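PDB 5GVJ: enoyl-[acyl-carrier-protein] reductase [FMN] from Thermotoga maritima, which probably catalyses the NADH-dependent reduction of enoyl groups carried on acyl carrier protein, with FMN as its cofactor. Local coordinates for residues Leu30-Ser35 and Arg61-Lys66; Ala133-Ala138 and Asn164-Ala169. The protein carries 1 engineered substitution. One frame throughout, in Å; residues are numbered along the deposited sequence.

Overall arrangement
From 41-44 to 189-191 each strand of the main parallel sheet lies beside the one before it, with 17-18 next to 189-191, the order of a TIM barrel, consistent with the family. Following the chain from the N terminus, interaction 1 comes first: helix 28-36 leads through strand 41-44 into helix 50-63, and residues 61-66 return to pack on 30-35, joining two consecutive helices outside the barrel. Interaction 2 comes later, where strand 136-139, strand 145-146 and helix 152-162 are followed by strand 167-170, which pairs with the first. Each closes 25 intervening residues. The two lie in series, neither nested nor crossed, with centres about 23 Å apart and nearest atoms about 12 Å.

Interaction 1 (Leu30-Ser35 and Arg61-Lys66); sequences LAAAVS and RQKTDK
Thr-64 OG1 is gripped twice: Lys-66 N donates to it at 3.1 Å and 167°, forming an ST turn, and Glu-36 OE1 also bonds to it. With OG1 opposite the backbone N (chi1 -178°), the methyl is what packs on helix 28-36, Thr-64 CG2 resting 4.2 Å from Ser-35 CB. Threonine suits the place because one branch orders the turn while the other meets the helix. No hydrogen bond joins 30-35 to 61-66. Ala-32, small enough to admit a neighbour closely, takes the aliphatic part of Lys-63 over its methyl: Ala-32 CB lies 3.7 Å from Lys-63 CD, and the ammonium end then bends off elsewhere. Lys-66 stretches across the C-terminal end of the helix, its CD 3.3 Å from Ser-35 O, and carries NZ to Glu-36 O. A positive charge there probably suits the partial negative charge of that helix end. The buried Ser-35 OG is satisfied by Pro-67 O and Gly-41 N. Leu-60 extends the packing on Ala-32, and Phe-68 of strand 68-73 lies against Ser-35, so the contact packs helix 28-36 against the end of helix 50-63 and the loop leading into strand 68-73.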
# COMPACT_ATOMS: atom_id res chain seq x y z
N LEU A 30 27.86 1.52 1.26
CA LEU A 30 26.55 1.78 1.86
C LEU A 30 26.14 0.65 2.79
O LEU A 30 25.62 0.90 3.89
CB LEU A 30 25.49 1.98 0.77
CG LEU A 30 24.04 2.23 1.20
CD1 LEU A 30 23.91 3.30 2.30
CD2 LEU A 30 23.22 2.63 -0.01
N ALA A 31 26.39 -0.60 2.38
CA ALA A 31 26.04 -1.74 3.22
C ALA A 31 26.80 -1.72 4.54
O ALA A 31 26.23 -1.98 5.60
CB ALA A 31 26.30 -3.04 2.46
N ALA A 32 28.10 -1.40 4.50
CA ALA A 32 28.86 -1.35 5.74
C ALA A 32 28.32 -0.29 6.68
O ALA A 32 28.30 -0.48 7.90
CB ALA A 32 30.34 -1.12 5.42
N ALA A 33 27.87 0.84 6.13
CA ALA A 33 27.34 1.91 6.95
C ALA A 33 26.03 1.50 7.63
O ALA A 33 25.83 1.76 8.82
CB ALA A 33 27.13 3.17 6.10
N VAL A 34 25.14 0.84 6.88
CA VAL A 34 23.87 0.40 7.47
C VAL A 34 24.12 -0.67 8.54
O VAL A 34 23.53 -0.62 9.63
CB VAL A 34 22.93 -0.10 6.36
CG1 VAL A 34 21.64 -0.64 6.97
CG2 VAL A 34 22.58 1.04 5.40
N SER A 35 24.99 -1.64 8.26
CA SER A 35 25.26 -2.70 9.24
C SER A 35 25.93 -2.14 10.49
O SER A 35 25.57 -2.52 11.61
CB SER A 35 26.13 -3.79 8.61
OG SER A 35 25.35 -4.65 7.78
N ARG A 61 33.81 -6.18 5.23
CA ARG A 61 34.34 -6.67 6.50
C ARG A 61 35.54 -5.89 7.00
O ARG A 61 35.85 -5.94 8.20
CB ARG A 61 34.69 -8.16 6.37
CG ARG A 61 33.47 -9.07 6.44
CD ARG A 61 33.84 -10.53 6.22
NE ARG A 61 32.74 -11.41 6.57
CZ ARG A 61 32.49 -12.57 5.96
NH1 ARG A 61 33.26 -12.97 4.96
NH2 ARG A 61 31.45 -13.30 6.35
N GLN A 62 36.25 -5.17 6.13
CA GLN A 62 37.26 -4.24 6.61
C GLN A 62 36.66 -3.08 7.39
O GLN A 62 37.34 -2.49 8.23
CB GLN A 62 38.10 -3.72 5.44
CG GLN A 62 38.90 -4.82 4.76
CD GLN A 62 39.62 -4.35 3.52
OE1 GLN A 62 39.65 -3.15 3.23
NE2 GLN A 62 40.20 -5.29 2.77
N LYS A 63 35.39 -2.75 7.14
CA LYS A 63 34.73 -1.66 7.85
C LYS A 63 33.92 -2.10 9.06
O LYS A 63 33.96 -1.43 10.10
CB LYS A 63 33.82 -0.89 6.89
CG LYS A 63 34.55 -0.05 5.85
CD LYS A 63 33.56 0.52 4.85
CE LYS A 63 34.08 1.77 4.15
NZ LYS A 63 35.16 1.42 3.19
N THR A 64 33.18 -3.21 8.98
CA THR A 64 32.32 -3.61 10.09
C THR A 64 32.41 -5.11 10.34
O THR A 64 32.55 -5.90 9.41
CB THR A 64 30.86 -3.23 9.83
OG1 THR A 64 30.06 -3.60 10.96
CG2 THR A 64 30.34 -3.97 8.60
N ASP A 65 32.27 -5.48 11.61
CA ASP A 65 32.18 -6.87 12.03
C ASP A 65 30.73 -7.36 12.15
O ASP A 65 30.51 -8.53 12.46
CB ASP A 65 32.87 -7.07 13.39
CG ASP A 65 34.34 -6.68 13.35
OD1 ASP A 65 35.00 -6.89 12.31
OD2 ASP A 65 34.85 -6.17 14.38
N LYS A 66 29.75 -6.49 11.92
CA LYS A 66 28.35 -6.80 12.19
C LYS A 66 27.71 -7.54 11.02
O LYS A 66 28.23 -7.55 9.91
CB LYS A 66 27.59 -5.51 12.50
CG LYS A 66 28.11 -4.85 13.77
CD LYS A 66 27.33 -3.62 14.16
CE LYS A 66 28.05 -2.90 15.32
NZ LYS A 66 27.25 -1.72 15.78

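Interaction 2 (Ala133-Ala138 and Asn164-Ala169); sequences ADAVIA and NIPVIA
Ile-165 is a prominent bump, filling a hollow lined by Ala-133, the backbone of Asp-134 and Ala-135, and Val-136. Its chi1 of 55° sets CG1 between the backbone N and the carbonyl carbon, and the branch carries Ile-165 CD1 to 3.6 Å from Val-136 CG1, the side chains crossing nearly at right angles. The other branch, Ile-165 CG2, sits 3.6 Å from Ala-133 O. With an alanine at Ile-165, Val-136 CG1 would probably lose the CD1 methyl it packs on and a gap would open beside Ala-133. Next along, the ring of Pro-166 presses its CD to 3.4 Å from Asp-134 O, while Ala-135 CB sits 3.3 Å from Pro-166 O, suiting its small size. Beyond it the pairing is parallel. Val-136 CG2 abuts Val-167 CG2 at 3.9 Å, and the other methyl of Val-167 settles on Ala-138, whose lack of bulk makes room for it; helix 152-162 covers this face in a beta-alpha-beta crossover. On the opposite face Ile-137 CG1 packs 3.9 Å from Ile-168 CB, close to the FMN-binding Gln-191. Three backbone bonds stitch the strands: Val-136 N to Pro-166 O, Ile-168 N to Val-136 O at 2.7 Å, and Ala-138 N to Ile-168 O at 2.7 Å. Polar pairing is thus left to the backbone, and the side chains that meet across the join are apolar, as befits a buried barrel wall.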
# COMPACT_ATOMS: atom_id res chain seq x y z
N ALA A 133 12.88 -21.47 3.96
CA ALA A 133 13.27 -20.08 4.15
C ALA A 133 13.17 -19.69 5.63
O ALA A 133 12.26 -20.13 6.35
CB ALA A 133 12.41 -19.16 3.29
N ASP A 134 14.12 -18.87 6.07
CA ASP A 134 14.11 -18.39 7.45
C ASP A 134 13.17 -17.22 7.65
O ASP A 134 12.66 -17.02 8.75
CB ASP A 134 15.52 -17.97 7.88
CG ASP A 134 16.48 -19.15 7.89
OD1 ASP A 134 16.44 -19.93 8.87
OD2 ASP A 134 17.24 -19.31 6.92
N ALA A 135 12.94 -16.43 6.60
CA ALA A 135 12.02 -15.31 6.63
C ALA A 135 11.73 -14.97 5.18
O ALA A 135 12.34 -15.52 4.28
CB ALA A 135 12.61 -14.10 7.39
N VAL A 136 10.78 -14.06 4.96
CA VAL A 136 10.47 -13.62 3.61
C VAL A 136 10.31 -12.12 3.60
O VAL A 136 9.82 -11.52 4.57
CB VAL A 136 9.21 -14.30 3.02
CG1 VAL A 136 9.41 -15.79 2.94
CG2 VAL A 136 7.99 -13.95 3.85
N ILE A 137 10.74 -11.51 2.51
CA ILE A 137 10.49 -10.11 2.23
C ILE A 137 9.28 -10.05 1.33
O ILE A 137 9.27 -10.65 0.24
CB ILE A 137 11.72 -9.44 1.58
CG1 ILE A 137 12.91 -9.41 2.56
CG2 ILE A 137 11.37 -8.01 1.15
CD1 ILE A 137 14.27 -9.33 1.88
N ALA A 138 8.22 -9.39 1.79
CA ALA A 138 7.02 -9.20 1.00
C ALA A 138 7.15 -7.82 0.38
O ALA A 138 7.09 -6.81 1.09
CB ALA A 138 5.77 -9.32 1.86
N ASN A 164 4.30 -18.90 9.10
CA ASN A 164 4.73 -18.71 10.48
C ASN A 164 6.10 -18.07 10.60
O ASN A 164 6.42 -17.53 11.67
CB ASN A 164 4.72 -20.05 11.23
CG ASN A 164 3.33 -20.45 11.69
OD1 ASN A 164 2.59 -19.63 12.23
ND2 ASN A 164 2.97 -21.71 11.47
N ILE A 165 6.93 -18.10 9.56
CA ILE A 165 8.25 -17.47 9.60
C ILE A 165 8.06 -15.96 9.57
O ILE A 165 7.00 -15.50 9.12
CB ILE A 165 9.15 -17.94 8.43
CG1 ILE A 165 8.46 -17.69 7.09
CG2 ILE A 165 9.51 -19.41 8.58
CD1 ILE A 165 9.38 -17.89 5.89
N PRO A 166 9.03 -15.17 10.02
CA PRO A 166 8.85 -13.71 10.01
C PRO A 166 8.75 -13.15 8.60
O PRO A 166 9.37 -13.66 7.67
CB PRO A 166 10.11 -13.19 10.71
CG PRO A 166 10.58 -14.33 11.55
CD PRO A 166 10.26 -15.56 10.73
N VAL A 167 7.96 -12.08 8.48
CA VAL A 167 7.78 -11.37 7.22
C VAL A 167 8.44 -10.00 7.35
O VAL A 167 8.31 -9.32 8.38
CB VAL A 167 6.28 -11.22 6.88
CG1 VAL A 167 6.09 -10.33 5.66
CG2 VAL A 167 5.67 -12.61 6.62
N ILE A 168 9.16 -9.60 6.30
CA ILE A 168 9.78 -8.29 6.22
C ILE A 168 9.06 -7.52 5.12
O ILE A 168 8.91 -8.02 4.00
CB ILE A 168 11.29 -8.40 5.96
CG1 ILE A 168 11.94 -9.27 7.04
CG2 ILE A 168 11.94 -7.03 5.91
CD1 ILE A 168 13.41 -9.59 6.80
N ALA A 169 8.59 -6.32 5.45
CA ALA A 169 7.83 -5.51 4.50
C ALA A 169 8.78 -4.63 3.70
O ALA A 169 9.68 -4.01 4.28
CB ALA A 169 6.81 -4.64 5.22